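Long-range contacts in DNA repair protein PprA (PDB 6MC8), which probably binds DNA and forms filaments that serve the repair of radiation-induced DNA damage and genome segregation: residues A76-G81 against S261-E266; V192-P197 against E283-L288. The protein carries 2 engineered substitutions. All blocks are in the same frame, centred on the assembly; numbering follows the deposited sequence.

Contact 1: A76-G81 against S261-E266; sequences AHDRWG and SAVVRE
Arg79, in the last turn of helix 62-80, meets Ser261 of segment 261-266, the axes of 76-80 and 261-266 passing 5.8 Å apart at 130°, so the helix end abuts the strand obliquely. Ser261 N donates to Arg79 O at 3.0 Å in a nearly straight bond, although the donor stands above the carbonyl plane. In return, Arg79 CA directs a C-H at Ser261 O (3.3 Å). Strand 261-267 is an outermost strand of the chain's four-stranded antiparallel sheet. Four residues along the strand from Ser261, Arg265 grips Asp78 end-on: NH2 reaches Asp78 OD1 and NH1 reaches Asp78 OD2, each at 2.9 Å. The carboxylate lies close to the guanidinium plane but is turned 42° from it, and both its oxygens are met from above their own plane. Val263 CG1, anti to the backbone N (chi1 180°), packs over the centre of one guanidinium face, while Val263 CG2, anti to the carbonyl carbon, touches Asp78 CB at 3.8 Å. Gly81, with positive phi, places its CA 3.6 Å from Ser261 OG, where a beta carbon would collide; the OG itself probably bonds to His195 and Glu193 of the neighbouring strand.

Contact 2: V192-P197 against E283-L288; sequences VEVHRP and EATETL
Val194 packs against Ala284, Thr285 and Leu288, residues that line one side of helix 274-304 where it lies on a face of the four-stranded antiparallel sheet. In this alpha/beta packing the helix runs roughly along strand 189-195, the axes of 192-195 and 283-288 passing 7.8 Å apart at 35°. With CG1 anti to its own backbone N (chi1 167°), Val194 presents both methyls to the helix. CG2 meets Ala284 CB at 3.7 Å, and CG1 meets Leu288 CD2 one helical turn further on, at 3.8 Å. Between them the fork of the valine straddles Thr285 OG1, which is 3.6 Å from both CG1 and CG2; that hydroxyl is already hydrogen-bonded to Gln281 O within the helix, and meets the methyls by packing alone. Cutting Val194 back to an alanine removes both methyls and is likely to open a gap between Ala284 and Leu288, leaving Thr285 without its apolar neighbour on this side. In Leu288, CG is anti to N (chi1 179°) and CD2 in turn lies roughly anti to CA, so the extended chain brings CD2 to the strand backbone, 3.4 Å from Val194 O. Arg196, just beyond the strand, adds its aliphatic base, and its chain then bends at the CG-CD bond to bring the guanidinium obliquely past Leu288 CG. Its charged end is held by Asp289 and Gln292 of the same helix, while NE binds Ala177 O. At the root of this side chain, Leu288 CD2 sits 3.4 Å from Arg196 N and 3.8 Å from Arg196 CB.

In the fold
Both contacts are built on neighbouring strands of one antiparallel sheet, 261-267 in contact 1 and 189-195 in contact 2, and their centres lie about 8 Å apart. Contact 2 is the more buried: it is apolar packing with no hydrogen bond across it. Contact 1 is partly buried and mainly polar, passing from a backbone bond to an ion pair that involves an exposed arginine. The two join at Ser261 OG, which lies 2.7 Å from His195 ND1 and 3.0 Å from Glu193 OE2. Ala262 and Val264 also pack on helix 274-304, which follows strand 261-267 in the chain.

Contact 1: A76-G81 against S261-E266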
ATOM      1  N   ALA A  76      -0.857 -25.811   1.845  1.00 19.77           N
ATOM      2  CA  ALA A  76      -1.544 -26.618   0.847  1.00 17.46           C
ATOM      3  C   ALA A  76      -2.268 -25.747  -0.171  1.00 21.45           C
ATOM      4  O   ALA A  76      -2.338 -26.098  -1.352  1.00 21.70           O
ATOM      5  CB  ALA A  76      -2.516 -27.579   1.527  1.00 18.00           C
ATOM      6  N   HIS A  77      -2.803 -24.603   0.261  1.00 18.32           N
ATOM      7  CA  HIS A  77      -3.477 -23.714  -0.679  1.00 23.66           C
ATOM      8  C   HIS A  77      -2.493 -22.954  -1.554  1.00 21.90           C
ATOM      9  O   HIS A  77      -2.857 -22.497  -2.642  1.00 25.44           O
ATOM     10  CB  HIS A  77      -4.401 -22.742   0.048  1.00 21.20           C
ATOM     11  CG  HIS A  77      -5.736 -23.318   0.381  1.00 22.82           C
ATOM     12  ND1 HIS A  77      -6.678 -23.587  -0.585  1.00 21.51           N
ATOM     13  CD2 HIS A  77      -6.302 -23.652   1.562  1.00 23.77           C
ATOM     14  CE1 HIS A  77      -7.760 -24.077  -0.015  1.00 20.21           C
ATOM     15  NE2 HIS A  77      -7.560 -24.124   1.288  1.00 22.95           N
ATOM     16  N   ASP A  78      -1.246 -22.805  -1.103  1.00 19.94           N
ATOM     17  CA  ASP A  78      -0.219 -22.223  -1.959  1.00 21.65           C
ATOM     18  C   ASP A  78       0.116 -23.153  -3.113  1.00 23.44           C
ATOM     19  O   ASP A  78       0.575 -22.710  -4.169  1.00 30.38           O
ATOM     20  CB  ASP A  78       1.043 -21.922  -1.153  1.00 19.06           C
ATOM     21  CG  ASP A  78       0.866 -20.779  -0.194  1.00 24.01           C
ATOM     22  OD1 ASP A  78       0.063 -19.875  -0.482  1.00 22.98           O
ATOM     23  OD2 ASP A  78       1.533 -20.784   0.854  1.00 30.17           O
ATOM     24  N   ARG A  79      -0.120 -24.446  -2.929  1.00 18.62           N
ATOM     25  CA  ARG A  79       0.276 -25.449  -3.895  1.00 20.13           C
ATOM     26  C   ARG A  79      -0.897 -25.994  -4.693  1.00 21.48           C
ATOM     27  O   ARG A  79      -0.721 -26.365  -5.856  1.00 21.97           O
ATOM     28  CB  ARG A  79       1.013 -26.563  -3.162  1.00 19.36           C
ATOM     29  CG  ARG A  79       2.311 -26.058  -2.595  1.00 18.78           C
ATOM     30  CD  ARG A  79       2.981 -27.071  -1.738  1.00 19.84           C
ATOM     31  NE  ARG A  79       4.293 -26.619  -1.306  1.00 18.69           N
ATOM     32  CZ  ARG A  79       5.118 -27.337  -0.559  1.00 18.52           C
ATOM     33  NH1 ARG A  79       4.765 -28.549  -0.164  1.00 14.21           N
ATOM     34  NH2 ARG A  79       6.295 -26.846  -0.217  1.00 20.60           N
ATOM     35  N   TRP A  80      -2.089 -26.027  -4.098  1.00 17.05           N
ATOM     36  CA  TRP A  80      -3.293 -26.376  -4.845  1.00 21.06           C
ATOM     37  C   TRP A  80      -3.598 -25.352  -5.930  1.00 19.84           C
ATOM     38  O   TRP A  80      -4.099 -25.715  -6.998  1.00 19.45           O
ATOM     39  CB  TRP A  80      -4.463 -26.512  -3.877  1.00 18.64           C
ATOM     40  CG  TRP A  80      -4.422 -27.758  -3.066  1.00 18.12           C
ATOM     41  CD1 TRP A  80      -3.764 -28.906  -3.367  1.00 17.86           C
ATOM     42  CD2 TRP A  80      -4.998 -27.955  -1.774  1.00 21.48           C
ATOM     43  NE1 TRP A  80      -3.935 -29.827  -2.370  1.00 20.24           N
ATOM     44  CE2 TRP A  80      -4.684 -29.263  -1.374  1.00 20.93           C
ATOM     45  CE3 TRP A  80      -5.764 -27.155  -0.923  1.00 18.76           C
ATOM     46  CZ2 TRP A  80      -5.112 -29.793  -0.163  1.00 18.46           C
ATOM     47  CZ3 TRP A  80      -6.184 -27.682   0.276  1.00 19.37           C
ATOM     48  CH2 TRP A  80      -5.858 -28.987   0.647  1.00 14.85           C
ATOM     49  N   GLY A  81      -3.284 -24.081  -5.681  1.00 20.31           N
ATOM     50  CA  GLY A  81      -3.379 -23.037  -6.682  1.00 22.08           C
ATOM     51  C   GLY A  81      -4.789 -22.714  -7.121  1.00 22.95           C
ATOM     52  O   GLY A  81      -5.061 -22.572  -8.314  1.00 24.56           O
ATOM     53  N   SER A 261       0.522 -24.871  -8.172  1.00 19.56           N
ATOM     54  CA  SER A 261       1.326 -23.688  -7.918  1.00 22.15           C
ATOM     55  C   SER A 261       2.396 -23.987  -6.878  1.00 23.33           C
ATOM     56  O   SER A 261       2.450 -25.072  -6.299  1.00 18.00           O
ATOM     57  CB  SER A 261       0.468 -22.503  -7.462  1.00 18.62           C
ATOM     58  OG  SER A 261      -0.386 -22.059  -8.493  1.00 21.18           O
ATOM     59  N   ALA A 262       3.266 -23.003  -6.676  1.00 22.54           N
ATOM     60  CA  ALA A 262       4.261 -22.998  -5.618  1.00 16.73           C
ATOM     61  C   ALA A 262       4.609 -21.551  -5.311  1.00 24.11           C
ATOM     62  O   ALA A 262       4.878 -20.767  -6.222  1.00 27.63           O
ATOM     63  CB  ALA A 262       5.517 -23.780  -6.009  1.00 16.96           C
ATOM     64  N   VAL A 263       4.589 -21.197  -4.029  1.00 24.95           N
ATOM     65  CA  VAL A 263       4.768 -19.820  -3.589  1.00 17.16           C
ATOM     66  C   VAL A 263       6.001 -19.738  -2.698  1.00 22.37           C
ATOM     67  O   VAL A 263       6.153 -20.529  -1.762  1.00 20.90           O
ATOM     68  CB  VAL A 263       3.516 -19.304  -2.849  1.00 19.28           C
ATOM     69  CG1 VAL A 263       3.710 -17.875  -2.384  1.00 20.67           C
ATOM     70  CG2 VAL A 263       2.287 -19.414  -3.728  1.00 17.64           C
ATOM     71  N   VAL A 264       6.880 -18.783  -2.991  1.00 22.52           N
ATOM     72  CA  VAL A 264       8.032 -18.473  -2.152  1.00 23.33           C
ATOM     73  C   VAL A 264       7.860 -17.059  -1.614  1.00 26.13           C
ATOM     74  O   VAL A 264       7.568 -16.132  -2.376  1.00 29.88           O
ATOM     75  CB  VAL A 264       9.356 -18.620  -2.924  1.00 24.73           C
ATOM     76  CG1 VAL A 264      10.531 -18.205  -2.065  1.00 32.26           C
ATOM     77  CG2 VAL A 264       9.542 -20.042  -3.372  1.00 26.06           C
ATOM     78  N   ARG A 265       8.029 -16.898  -0.303  1.00 22.96           N
ATOM     79  CA  ARG A 265       7.862 -15.616   0.362  1.00 25.37           C
ATOM     80  C   ARG A 265       9.157 -15.196   1.044  1.00 26.65           C
ATOM     81  O   ARG A 265       9.987 -16.030   1.411  1.00 28.77           O
ATOM     82  CB  ARG A 265       6.729 -15.672   1.387  1.00 25.86           C
ATOM     83  CG  ARG A 265       5.361 -15.833   0.765  1.00 30.94           C
ATOM     84  CD  ARG A 265       4.283 -15.939   1.815  1.00 28.06           C
ATOM     85  NE  ARG A 265       2.960 -16.091   1.225  1.00 25.98           N
ATOM     86  CZ  ARG A 265       2.407 -17.258   0.923  1.00 24.17           C
ATOM     87  NH1 ARG A 265       3.065 -18.384   1.144  1.00 27.11           N
ATOM     88  NH2 ARG A 265       1.200 -17.298   0.393  1.00 24.77           N
ATOM     89  N   GLU A 266       9.322 -13.887   1.201  1.00 31.74           N
ATOM     90  CA  GLU A 266      10.497 -13.308   1.829  1.00 29.69           C
ATOM     91  C   GLU A 266      10.106 -12.057   2.597  1.00 32.10           C
ATOM     92  O   GLU A 266       9.480 -11.151   2.046  1.00 32.85           O
ATOM     93  CB  GLU A 266      11.567 -12.962   0.797  1.00 31.87           C
ATOM     94  CG  GLU A 266      12.828 -12.385   1.401  1.00 40.74           C
ATOM     95  CD  GLU A 266      13.596 -13.383   2.236  1.00 40.73           C
ATOM     96  OE1 GLU A 266      13.569 -14.587   1.922  1.00 46.71           O
ATOM     97  OE2 GLU A 266      14.214 -12.963   3.227  1.00 53.09           O
TER
HETATM   98  O   HOH W   1       4.503 -21.602  -0.232  1.00 21.94           O

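Contact 2: V192-P197 against E283-L288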
ATOM      1  N   VAL A 192       6.255 -14.497  -4.624  1.00 23.97           N
ATOM      2  CA  VAL A 192       6.191 -14.844  -6.036  1.00 26.76           C
ATOM      3  C   VAL A 192       5.503 -16.199  -6.171  1.00 25.18           C
ATOM      4  O   VAL A 192       5.747 -17.117  -5.378  1.00 25.66           O
ATOM      5  CB  VAL A 192       7.593 -14.819  -6.691  1.00 22.64           C
ATOM      6  CG1 VAL A 192       8.566 -15.740  -5.997  1.00 22.81           C
ATOM      7  CG2 VAL A 192       7.522 -15.149  -8.168  1.00 30.07           C
ATOM      8  N   GLU A 193       4.583 -16.296  -7.126  1.00 27.38           N
ATOM      9  CA  GLU A 193       3.858 -17.521  -7.417  1.00 19.36           C
ATOM     10  C   GLU A 193       4.284 -18.018  -8.787  1.00 23.42           C
ATOM     11  O   GLU A 193       4.427 -17.224  -9.716  1.00 23.69           O
ATOM     12  CB  GLU A 193       2.346 -17.289  -7.384  1.00 18.02           C
ATOM     13  CG  GLU A 193       1.512 -18.532  -7.631  1.00 18.22           C
ATOM     14  CD  GLU A 193       0.032 -18.255  -7.611  1.00 22.17           C
ATOM     15  OE1 GLU A 193      -0.354 -17.085  -7.441  1.00 27.40           O
ATOM     16  OE2 GLU A 193      -0.751 -19.207  -7.764  1.00 21.86           O
ATOM     17  N   VAL A 194       4.505 -19.321  -8.900  1.00 23.15           N
ATOM     18  CA  VAL A 194       4.783 -19.985 -10.166  1.00 20.17           C
ATOM     19  C   VAL A 194       3.713 -21.045 -10.371  1.00 22.66           C
ATOM     20  O   VAL A 194       3.541 -21.928  -9.527  1.00 24.68           O
ATOM     21  CB  VAL A 194       6.197 -20.590 -10.176  1.00 25.03           C
ATOM     22  CG1 VAL A 194       6.371 -21.518 -11.332  1.00 27.77           C
ATOM     23  CG2 VAL A 194       7.227 -19.492 -10.259  1.00 27.19           C
ATOM     24  N   HIS A 195       2.997 -20.957 -11.487  1.00 24.25           N
ATOM     25  CA  HIS A 195       1.775 -21.721 -11.703  1.00 21.09           C
ATOM     26  C   HIS A 195       1.825 -22.485 -13.017  1.00 23.68           C
ATOM     27  O   HIS A 195       2.023 -21.890 -14.077  1.00 24.54           O
ATOM     28  CB  HIS A 195       0.570 -20.792 -11.703  1.00 20.42           C
ATOM     29  CG  HIS A 195      -0.731 -21.479 -11.955  1.00 24.76           C
ATOM     30  ND1 HIS A 195      -1.381 -22.220 -10.995  1.00 19.80           N
ATOM     31  CD2 HIS A 195      -1.510 -21.530 -13.060  1.00 23.00           C
ATOM     32  CE1 HIS A 195      -2.503 -22.699 -11.497  1.00 22.98           C
ATOM     33  NE2 HIS A 195      -2.603 -22.297 -12.749  1.00 24.15           N
ATOM     34  N   ARG A 196       1.621 -23.794 -12.943  1.00 25.46           N
ATOM     35  CA  ARG A 196       1.361 -24.621 -14.120  1.00 25.48           C
ATOM     36  C   ARG A 196       0.025 -25.311 -13.889  1.00 27.10           C
ATOM     37  O   ARG A 196      -0.130 -26.006 -12.864  1.00 22.82           O
ATOM     38  CB  ARG A 196       2.463 -25.644 -14.370  1.00 25.06           C
ATOM     39  CG  ARG A 196       2.277 -26.384 -15.681  1.00 29.52           C
ATOM     40  CD  ARG A 196       3.290 -27.483 -15.896  1.00 21.04           C
ATOM     41  NE  ARG A 196       4.648 -26.986 -16.032  1.00 25.67           N
ATOM     42  CZ  ARG A 196       5.609 -27.218 -15.150  1.00 23.79           C
ATOM     43  NH1 ARG A 196       5.351 -27.934 -14.070  1.00 23.19           N
ATOM     44  NH2 ARG A 196       6.821 -26.735 -15.348  1.00 31.23           N
ATOM     45  N   PRO A 197      -0.946 -25.149 -14.788  1.00 26.42           N
ATOM     46  CA  PRO A 197      -2.311 -25.624 -14.517  1.00 27.06           C
ATOM     47  C   PRO A 197      -2.417 -27.141 -14.458  1.00 24.59           C
ATOM     48  O   PRO A 197      -1.889 -27.857 -15.309  1.00 25.76           O
ATOM     49  CB  PRO A 197      -3.113 -25.056 -15.690  1.00 22.70           C
ATOM     50  CG  PRO A 197      -2.319 -23.912 -16.164  1.00 28.11           C
ATOM     51  CD  PRO A 197      -0.898 -24.302 -15.986  1.00 28.11           C
ATOM     52  N   GLU A 283      13.393 -20.858  -7.107  1.00 29.27           N
ATOM     53  CA  GLU A 283      13.010 -21.839  -6.098  1.00 25.03           C
ATOM     54  C   GLU A 283      11.599 -22.355  -6.340  1.00 26.66           C
ATOM     55  O   GLU A 283      11.353 -23.561  -6.250  1.00 25.83           O
ATOM     56  CB  GLU A 283      13.119 -21.231  -4.699  1.00 27.36           C
ATOM     57  CG  GLU A 283      12.693 -22.161  -3.577  1.00 27.92           C
ATOM     58  CD  GLU A 283      12.760 -21.511  -2.214  1.00 30.36           C
ATOM     59  OE1 GLU A 283      13.158 -20.335  -2.138  1.00 33.56           O
ATOM     60  OE2 GLU A 283      12.400 -22.169  -1.220  1.00 32.47           O
ATOM     61  N   ALA A 284      10.666 -21.456  -6.661  1.00 28.18           N
ATOM     62  CA  ALA A 284       9.269 -21.843  -6.825  1.00 29.18           C
ATOM     63  C   ALA A 284       9.063 -22.687  -8.076  1.00 30.24           C
ATOM     64  O   ALA A 284       8.196 -23.564  -8.101  1.00 26.47           O
ATOM     65  CB  ALA A 284       8.385 -20.600  -6.870  1.00 21.21           C
ATOM     66  N   THR A 285       9.856 -22.438  -9.118  1.00 30.45           N
ATOM     67  CA  THR A 285       9.772 -23.241 -10.332  1.00 28.48           C
ATOM     68  C   THR A 285      10.301 -24.652 -10.092  1.00 27.45           C
ATOM     69  O   THR A 285       9.692 -25.636 -10.523  1.00 30.45           O
ATOM     70  CB  THR A 285      10.539 -22.544 -11.459  1.00 33.36           C
ATOM     71  OG1 THR A 285       9.959 -21.259 -11.704  1.00 41.24           O
ATOM     72  CG2 THR A 285      10.492 -23.351 -12.737  1.00 28.71           C
ATOM     73  N   GLU A 286      11.426 -24.767  -9.382  1.00 28.69           N
ATOM     74  CA  GLU A 286      11.951 -26.078  -9.014  1.00 25.82           C
ATOM     75  C   GLU A 286      11.044 -26.787  -8.018  1.00 25.71           C
ATOM     76  O   GLU A 286      10.943 -28.017  -8.032  1.00 30.18           O
ATOM     77  CB  GLU A 286      13.364 -25.944  -8.443  1.00 29.56           C
ATOM     78  CG  GLU A 286      14.447 -25.732  -9.483  1.00 44.30           C
ATOM     79  CD  GLU A 286      14.754 -26.999 -10.273  1.00 57.74           C
ATOM     80  OE1 GLU A 286      14.699 -28.098  -9.685  1.00 53.63           O
ATOM     81  OE2 GLU A 286      15.046 -26.897 -11.481  1.00 60.05           O
ATOM     82  N   THR A 287      10.383 -26.031  -7.141  1.00 25.01           N
ATOM     83  CA  THR A 287       9.452 -26.643  -6.200  1.00 22.73           C
ATOM     84  C   THR A 287       8.196 -27.125  -6.917  1.00 29.40           C
ATOM     85  O   THR A 287       7.692 -28.213  -6.626  1.00 31.45           O
ATOM     86  CB  THR A 287       9.104 -25.655  -5.084  1.00 27.04           C
ATOM     87  OG1 THR A 287      10.305 -25.219  -4.444  1.00 22.37           O
ATOM     88  CG2 THR A 287       8.222 -26.298  -4.040  1.00 20.50           C
ATOM     89  N   LEU A 288       7.709 -26.352  -7.891  1.00 24.05           N
ATOM     90  CA  LEU A 288       6.524 -26.756  -8.641  1.00 24.68           C
ATOM     91  C   LEU A 288       6.802 -27.964  -9.526  1.00 26.78           C
ATOM     92  O   LEU A 288       5.959 -28.859  -9.641  1.00 27.67           O
ATOM     93  CB  LEU A 288       6.003 -25.591  -9.484  1.00 22.08           C
ATOM     94  CG  LEU A 288       4.778 -25.899 -10.346  1.00 20.59           C
ATOM     95  CD1 LEU A 288       3.600 -26.294  -9.488  1.00 18.61           C
ATOM     96  CD2 LEU A 288       4.425 -24.739 -11.237  1.00 26.39           C
TER